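Local coordinates for tumor necrosis factor ligand superfamily member 13 (Mus musculus, PDB 1U5Y), which acts as a secreted homotrimeric cytokine of the tumor necrosis factor family that binds the receptors TACI and BCMA and helps regulate tumor cell growth, at residues Gln58-Asp63 with Lys125-Pro130; Leu10-Ile15 with Val26-Val31; Phe66-Val71 with Ile119-Ala124. All blocks are in the same frame, centred on the assembly; numbering follows the deposited sequence.

Contact 1 of 3, residues Gln58-Asp63 with Lys125-Pro130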
# COMPACT_ATOMS: atom_id res chain seq x y z
N GLN A 58 -5.90 4.72 3.52
CA GLN A 58 -6.85 4.20 2.56
C GLN A 58 -8.15 4.98 2.71
O GLN A 58 -8.59 5.24 3.83
CB GLN A 58 -7.12 2.74 2.82
CG GLN A 58 -8.13 2.13 1.84
CD GLN A 58 -8.08 0.65 1.82
OE1 GLN A 58 -7.05 0.06 1.45
NE2 GLN A 58 -9.16 0.02 2.24
N VAL A 59 -8.76 5.35 1.58
CA VAL A 59 -10.14 5.84 1.55
C VAL A 59 -10.94 5.00 0.56
O VAL A 59 -10.45 4.68 -0.52
CB VAL A 59 -10.21 7.33 1.14
CG1 VAL A 59 -11.63 7.83 1.24
CG2 VAL A 59 -9.30 8.18 2.03
N LEU A 60 -12.16 4.63 0.95
CA LEU A 60 -13.08 3.86 0.11
C LEU A 60 -14.15 4.80 -0.45
O LEU A 60 -14.96 5.34 0.29
CB LEU A 60 -13.72 2.71 0.90
CG LEU A 60 -14.91 2.02 0.22
CD1 LEU A 60 -14.51 1.44 -1.11
CD2 LEU A 60 -15.50 0.93 1.14
N PHE A 61 -14.14 4.98 -1.77
CA PHE A 61 -14.98 5.97 -2.44
C PHE A 61 -16.21 5.35 -3.06
O PHE A 61 -16.13 4.26 -3.62
CB PHE A 61 -14.18 6.66 -3.55
CG PHE A 61 -13.03 7.45 -3.05
CD1 PHE A 61 -11.78 6.88 -2.92
CD2 PHE A 61 -13.21 8.78 -2.67
CE1 PHE A 61 -10.71 7.62 -2.45
CE2 PHE A 61 -12.14 9.53 -2.19
CZ PHE A 61 -10.89 8.95 -2.09
N HIS A 62 -17.34 6.05 -2.95
CA HIS A 62 -18.59 5.69 -3.62
C HIS A 62 -19.06 6.77 -4.62
O HIS A 62 -20.21 6.74 -5.05
CB HIS A 62 -19.70 5.45 -2.57
CG HIS A 62 -19.44 4.31 -1.64
ND1 HIS A 62 -18.94 3.09 -2.06
CD2 HIS A 62 -19.64 4.18 -0.30
CE1 HIS A 62 -18.83 2.28 -1.02
NE2 HIS A 62 -19.25 2.92 0.06
N ASP A 63 -18.20 7.72 -4.99
CA ASP A 63 -18.59 8.80 -5.91
C ASP A 63 -18.61 8.31 -7.35
O ASP A 63 -17.95 7.34 -7.68
CB ASP A 63 -17.63 9.99 -5.84
CG ASP A 63 -17.28 10.38 -4.41
OD1 ASP A 63 -17.75 11.47 -3.99
OD2 ASP A 63 -16.53 9.70 -3.65
N LYS A 125 -18.49 11.24 -1.20
CA LYS A 125 -19.20 10.06 -0.71
C LYS A 125 -18.22 9.03 -0.21
O LYS A 125 -17.92 8.05 -0.89
CB LYS A 125 -20.06 9.47 -1.85
CG LYS A 125 -20.95 10.49 -2.54
CD LYS A 125 -22.14 9.84 -3.24
CE LYS A 125 -23.22 10.87 -3.51
NZ LYS A 125 -23.91 11.32 -2.27
N LEU A 126 -17.72 9.24 1.00
CA LEU A 126 -16.63 8.42 1.53
C LEU A 126 -17.23 7.40 2.47
O LEU A 126 -18.14 7.73 3.21
CB LEU A 126 -15.64 9.30 2.28
CG LEU A 126 -15.05 10.46 1.49
CD1 LEU A 126 -14.09 11.26 2.37
CD2 LEU A 126 -14.36 9.95 0.22
N SER A 127 -16.72 6.18 2.46
CA SER A 127 -17.22 5.16 3.38
C SER A 127 -16.67 5.43 4.78
O SER A 127 -15.52 5.83 4.93
CB SER A 127 -16.83 3.76 2.92
OG SER A 127 -17.33 2.78 3.81
N LEU A 128 -17.51 5.24 5.78
CA LEU A 128 -17.12 5.32 7.18
C LEU A 128 -16.70 3.96 7.72
O LEU A 128 -16.26 3.85 8.87
CB LEU A 128 -18.30 5.84 8.03
CG LEU A 128 -18.79 7.23 7.64
CD1 LEU A 128 -20.05 7.63 8.40
CD2 LEU A 128 -17.68 8.25 7.87
N SER A 129 -16.88 2.92 6.91
CA SER A 129 -16.48 1.56 7.27
C SER A 129 -15.03 1.54 7.72
O SER A 129 -14.15 1.95 6.98
CB SER A 129 -16.66 0.62 6.10
OG SER A 129 -15.92 -0.56 6.33
N PRO A 130 -14.77 1.07 8.92
CA PRO A 130 -13.40 1.10 9.47
C PRO A 130 -12.38 0.25 8.72
O PRO A 130 -11.16 0.43 8.90
CB PRO A 130 -13.56 0.58 10.92
CG PRO A 130 -14.88 -0.18 10.94
CD PRO A 130 -15.75 0.46 9.85

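Contact 2 of 3, residues Leu10-Ile15 with Val26-Val31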
# COMPACT_ATOMS: atom_id res chain seq x y z
N LEU A 10 -6.20 4.70 12.83
CA LEU A 10 -7.39 5.53 12.98
C LEU A 10 -8.46 5.12 11.96
O LEU A 10 -8.15 4.68 10.84
CB LEU A 10 -7.06 7.02 12.80
CG LEU A 10 -5.91 7.64 13.61
CD1 LEU A 10 -5.32 8.84 12.87
CD2 LEU A 10 -6.34 8.06 14.99
N VAL A 11 -9.71 5.22 12.37
CA VAL A 11 -10.85 4.94 11.51
C VAL A 11 -11.86 6.08 11.63
O VAL A 11 -11.82 6.83 12.60
CB VAL A 11 -11.52 3.63 11.90
CG1 VAL A 11 -10.59 2.47 11.67
CG2 VAL A 11 -12.03 3.66 13.35
N PRO A 12 -12.78 6.21 10.68
CA PRO A 12 -13.72 7.35 10.67
C PRO A 12 -14.76 7.32 11.78
O PRO A 12 -15.20 6.23 12.17
CB PRO A 12 -14.43 7.19 9.32
CG PRO A 12 -13.55 6.30 8.53
CD PRO A 12 -13.00 5.34 9.51
N VAL A 13 -15.12 8.49 12.30
CA VAL A 13 -16.36 8.63 13.05
C VAL A 13 -17.40 9.32 12.14
O VAL A 13 -18.53 8.84 12.06
CB VAL A 13 -16.18 9.34 14.46
CG1 VAL A 13 -15.31 10.60 14.38
CG2 VAL A 13 -17.54 9.67 15.09
N ASN A 14 -17.02 10.40 11.46
CA ASN A 14 -17.88 11.04 10.42
C ASN A 14 -17.08 11.90 9.42
O ASN A 14 -15.87 12.10 9.59
CB ASN A 14 -19.05 11.85 11.03
CG ASN A 14 -18.64 12.69 12.23
OD1 ASN A 14 -17.61 13.35 12.21
ND2 ASN A 14 -19.46 12.66 13.28
N ILE A 15 -17.76 12.37 8.38
CA ILE A 15 -17.15 13.17 7.31
C ILE A 15 -17.65 14.61 7.37
O ILE A 15 -18.83 14.85 7.63
CB ILE A 15 -17.47 12.62 5.88
CG1 ILE A 15 -17.97 11.18 5.87
CG2 ILE A 15 -16.26 12.70 5.03
CD1 ILE A 15 -18.70 10.83 4.55
N VAL A 26 -12.09 13.81 7.13
CA VAL A 26 -12.63 12.78 8.01
C VAL A 26 -12.34 13.15 9.46
O VAL A 26 -11.26 13.63 9.78
CB VAL A 26 -12.01 11.44 7.65
CG1 VAL A 26 -12.44 10.33 8.63
CG2 VAL A 26 -12.34 11.10 6.19
N MET A 27 -13.33 12.99 10.32
CA MET A 27 -13.13 13.10 11.76
C MET A 27 -12.67 11.74 12.23
O MET A 27 -13.44 10.79 12.18
CB MET A 27 -14.43 13.47 12.46
CG MET A 27 -14.84 14.93 12.32
SD MET A 27 -13.96 16.02 13.45
CE MET A 27 -14.52 15.45 15.10
N TRP A 28 -11.42 11.62 12.68
CA TRP A 28 -10.84 10.32 13.05
C TRP A 28 -11.00 9.92 14.52
O TRP A 28 -11.09 10.76 15.40
CB TRP A 28 -9.36 10.30 12.72
CG TRP A 28 -9.07 10.51 11.28
CD1 TRP A 28 -8.63 11.66 10.69
CD2 TRP A 28 -9.18 9.55 10.23
NE1 TRP A 28 -8.45 11.46 9.35
CE2 TRP A 28 -8.78 10.17 9.04
CE3 TRP A 28 -9.58 8.21 10.17
CZ2 TRP A 28 -8.78 9.51 7.81
CZ3 TRP A 28 -9.57 7.56 8.97
CH2 TRP A 28 -9.18 8.21 7.80
N GLN A 29 -11.05 8.60 14.75
CA GLN A 29 -10.97 8.02 16.10
C GLN A 29 -9.91 6.89 16.18
O GLN A 29 -9.85 6.04 15.29
CB GLN A 29 -12.33 7.46 16.56
CG GLN A 29 -12.96 6.49 15.56
CD GLN A 29 -14.22 5.82 16.08
OE1 GLN A 29 -14.35 5.54 17.28
NE2 GLN A 29 -15.18 5.59 15.18
N PRO A 30 -9.12 6.87 17.25
CA PRO A 30 -8.08 5.85 17.41
C PRO A 30 -8.66 4.49 17.77
O PRO A 30 -9.46 4.46 18.67
CB PRO A 30 -7.25 6.39 18.58
CG PRO A 30 -8.28 7.18 19.42
CD PRO A 30 -9.20 7.78 18.41
N VAL A 31 -8.29 3.41 17.08
CA VAL A 31 -8.67 2.04 17.53
C VAL A 31 -7.47 1.20 18.04
O VAL A 31 -7.66 0.19 18.71
CB VAL A 31 -9.51 1.25 16.47
CG1 VAL A 31 -10.91 1.87 16.31
CG2 VAL A 31 -8.81 1.17 15.14

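Contact 3 of 3, residues Phe66-Val71 with Ile119-Ala124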
# COMPACT_ATOMS: atom_id res chain seq x y z
N PHE A 66 -15.49 11.32 -12.43
CA PHE A 66 -14.25 10.95 -13.15
C PHE A 66 -13.13 10.35 -12.31
O PHE A 66 -12.69 9.23 -12.57
CB PHE A 66 -13.70 12.15 -13.97
CG PHE A 66 -14.75 12.86 -14.76
CD1 PHE A 66 -15.36 14.00 -14.26
CD2 PHE A 66 -15.17 12.34 -15.98
CE1 PHE A 66 -16.38 14.63 -14.97
CE2 PHE A 66 -16.18 12.97 -16.72
CZ PHE A 66 -16.79 14.12 -16.21
N THR A 67 -12.65 11.12 -11.33
CA THR A 67 -11.59 10.67 -10.44
C THR A 67 -11.80 11.16 -9.00
O THR A 67 -12.32 12.24 -8.75
CB THR A 67 -10.19 11.10 -10.94
OG1 THR A 67 -10.07 12.52 -10.85
CG2 THR A 67 -9.99 10.82 -12.43
N MET A 68 -11.40 10.31 -8.07
CA MET A 68 -11.32 10.66 -6.67
C MET A 68 -9.93 10.29 -6.16
O MET A 68 -9.13 9.68 -6.85
CB MET A 68 -12.39 9.88 -5.89
CG MET A 68 -13.83 10.25 -6.27
SD MET A 68 -14.22 11.97 -5.88
CE MET A 68 -14.05 11.97 -4.13
N GLY A 69 -9.66 10.68 -4.93
CA GLY A 69 -8.37 10.46 -4.34
C GLY A 69 -8.17 11.43 -3.21
O GLY A 69 -8.63 12.56 -3.26
N GLN A 70 -7.39 11.00 -2.24
CA GLN A 70 -7.13 11.77 -1.04
C GLN A 70 -5.73 12.32 -1.13
O GLN A 70 -4.89 11.77 -1.87
CB GLN A 70 -7.31 10.89 0.20
CG GLN A 70 -6.26 9.84 0.42
CD GLN A 70 -6.55 8.55 -0.28
OE1 GLN A 70 -7.33 8.51 -1.23
NE2 GLN A 70 -5.92 7.47 0.20
N VAL A 71 -5.48 13.40 -0.39
CA VAL A 71 -4.19 14.08 -0.28
C VAL A 71 -3.74 14.10 1.19
O VAL A 71 -4.45 14.58 2.06
CB VAL A 71 -4.27 15.55 -0.76
CG1 VAL A 71 -2.87 16.21 -0.76
CG2 VAL A 71 -4.91 15.62 -2.13
N ILE A 119 -9.92 15.12 0.82
CA ILE A 119 -10.38 14.68 -0.50
C ILE A 119 -10.88 15.91 -1.21
O ILE A 119 -11.85 16.51 -0.76
CB ILE A 119 -11.50 13.63 -0.35
CG1 ILE A 119 -10.92 12.31 0.15
CG2 ILE A 119 -12.20 13.39 -1.69
CD1 ILE A 119 -10.61 12.30 1.62
N PRO A 120 -10.27 16.31 -2.33
CA PRO A 120 -10.53 17.63 -2.88
C PRO A 120 -11.83 17.72 -3.72
O PRO A 120 -11.79 18.29 -4.80
CB PRO A 120 -9.27 17.91 -3.73
CG PRO A 120 -8.83 16.56 -4.20
CD PRO A 120 -9.32 15.55 -3.18
N ARG A 121 -12.94 17.16 -3.23
CA ARG A 121 -14.29 17.54 -3.69
C ARG A 121 -15.18 17.80 -2.47
O ARG A 121 -14.99 17.22 -1.40
CB ARG A 121 -14.94 16.47 -4.58
CG ARG A 121 -14.00 15.68 -5.52
CD ARG A 121 -14.36 15.75 -7.02
NE ARG A 121 -13.25 15.33 -7.88
CZ ARG A 121 -13.27 15.30 -9.22
NH1 ARG A 121 -14.36 15.68 -9.89
NH2 ARG A 121 -12.20 14.90 -9.89
N ALA A 122 -16.17 18.66 -2.64
CA ALA A 122 -17.18 18.89 -1.62
C ALA A 122 -18.10 17.67 -1.48
O ALA A 122 -18.45 17.04 -2.48
CB ALA A 122 -18.01 20.15 -1.95
N ASN A 123 -18.51 17.37 -0.26
CA ASN A 123 -19.52 16.33 0.01
C ASN A 123 -19.20 15.01 -0.67
O ASN A 123 -20.07 14.39 -1.28
CB ASN A 123 -20.92 16.81 -0.42
CG ASN A 123 -21.31 18.07 0.29
OD1 ASN A 123 -21.05 18.22 1.50
ND2 ASN A 123 -21.95 19.00 -0.45
N ALA A 124 -17.94 14.63 -0.58
CA ALA A 124 -17.46 13.41 -1.17
C ALA A 124 -18.09 12.24 -0.43
O ALA A 124 -18.20 12.26 0.79
CB ALA A 124 -15.94 13.34 -1.06

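Contact 1 of 3, residues Gln58-Asp63 with Lys125-Pro130
In the jelly-roll TNF homology domain, the end of strand 51-61 meets the loop between strands 114-119 and 134-139. Leu60 and His62 touch Ser127 and Lys125 on either side of a single beta bridge, Phe61 with Leu126. Ser127 N donates to Leu60 O at 2.9 Å. His62 N donates to Lys125 O at the same distance. A third bond ends on a side chain: the backbone Lys125 N donates to Asp63 OD1 at 2.9 Å, almost straight at 175°, from above the carboxylate plane.

The apolar half turns toward the interior of the beta sandwich. One methyl of Leu126, CD2, serves two residues. Leu126 CD2 lies 3.3 Å from Phe61 CE2 and 3.6 Å from Val59 CG1. Val59 CG1 also covers a face of the Phe61 ring, offset toward the rim. Behind them, Phe61 packs on Met68 and Gln70 of strand 67-76.

On the other side of the bridge, Leu60 CD2 lies 3.6 Å from Ser127 CB. His62 NE2 is near the same carbon, while His62 ND1 bonds to Ala97 O. His62 and Ser127 are partly open to solvent. Ser127 OG stands anti to the backbone N (chi1 180°). There Ser127 OG accepts Ser129 N at 3.1 Å, forming an ST turn. On the subunit interface side, Leu60 packs on Ile87 of the second subunit.

Contact 2 of 3, residues Leu10-Ile15 with Val26-Val31
Val11 and Gln29 form the hydrogen-bonded pair at the middle of an antiparallel hairpin, strands 7-16 and 24-34. Val11 N donates to Gln29 O at 3.0 Å, and Gln29 N returns a bond to Val11 O at 2.9 Å. Leu10 with Pro30 and Pro12 with Trp28 are the non-hydrogen-bonded pairs beside it. Further along, Met27 N donates to Asn14 O at 2.8 Å.

The tight part lies around the Trp28 indole. Trp28 CE3 comes within 3.4 Å of Val11 C, and this carbon sits at the ring edge, near the plane. Leu10 CB is 3.8 Å from Trp28 CE3. Val26, on the same strand, lays CG1 over the centre of one ring face. Val26 CG1 also meets Pro12 CB at 3.8 Å, which ties the proline to the tryptophan. Leu10, Pro12, Val26 and Trp28 are all buried.

The other side is looser and nearer solvent. Val13, Met27, Gln29 and Val31 lie here with Asn14, a predicted N-glycosylation site. Gln29 CG is held between its backbone N and carbonyl carbon (chi1 53°), and the chain then runs extended across Val11. Gln29 NE2 donates to Pro12 O at 3.1 Å. The oxygen lies in the amide plane of Gln29, but the nitrogen stands above the carbonyl plane of Pro12. Val11 CG2 touches Val31 CG1 at 3.6 Å, the two side chains crossing at about a right angle.

The hairpin sits between other strands. Leu10 shares a backbone hydrogen bond with Leu135 of strand 134-139, whose Leu135 and Phe137 pack on the Leu10 side chain. Trp28 bonds through its backbone to Gly42, and Leu128 of the loop before strand 134-139 covers Pro12 and Ile15.

Contact 3 of 3, residues Phe66-Val71 with Ile119-Ala124
Met68 and Arg121 meet where strand 67-76 passes the loop that leaves strand 114-119 in the TNF jelly roll. Met68 does most of the apolar work. Its chain is bent at chi2 and chi3 (-64° and -63°), which brings the sulfur and methyl toward the loop. Met68 CE presses on Ile119 CG2 at 3.4 Å, tighter than usual for two carbons. Met68 CE also reaches Ala124 CB at 3.9 Å. Met68 SD lies 3.7 Å from Arg121 CG, the two side chains crossing at a slant.

Ile119 also touches Gln70, farther along the strand. Ile119 CD1 is 3.9 Å from Gln70 CB. Gln70 sends its amide NE2 away to Cys101 O and Ser57 OG. Gly69, between Met68 and Gln70, has a positive phi that suits a glycine. Gly69 O lies 3.1 Å from Pro120 CD.

Pro120 is the centre of an inverse gamma turn, in which Arg121 N makes a weak bond to Ile119 O. Farther out, Thr24 OG1 bonds to Arg121 O and to Ala124 N, joining both sides of the loop to strand 24-34. Phe61 of strand 51-61 packs on Ile119. At the arginine end, Thr67 O lies over one face of the guanidinium, 2.9 Å from Arg121 NH2, at an angle too poor for a hydrogen bond.

Overall arrangement
Contacts 1 and 3 are mostly buried, with centres about 11 Å apart. Both use the loop between strands 114-119 and 134-139, which packs first against Phe66-Val71, then bridges to Gln58-Asp63. The two contacts touch through Met68, whose methyl also meets the Asp63 carboxylate. Contact 1 adds backbone and carboxylate hydrogen bonds. Contact 3 has no clear hydrogen bond across it and relies on methyl, sulfur and guanidinium packing. Contact 2 is an antiparallel hairpin with a break at Val13, buried on its tryptophan side and more exposed on the other. It touches contact 1 also where Ile15 meets Leu126 and Val11 meets Pro130, but barely reaches contact 3, about 17 Å away between centres.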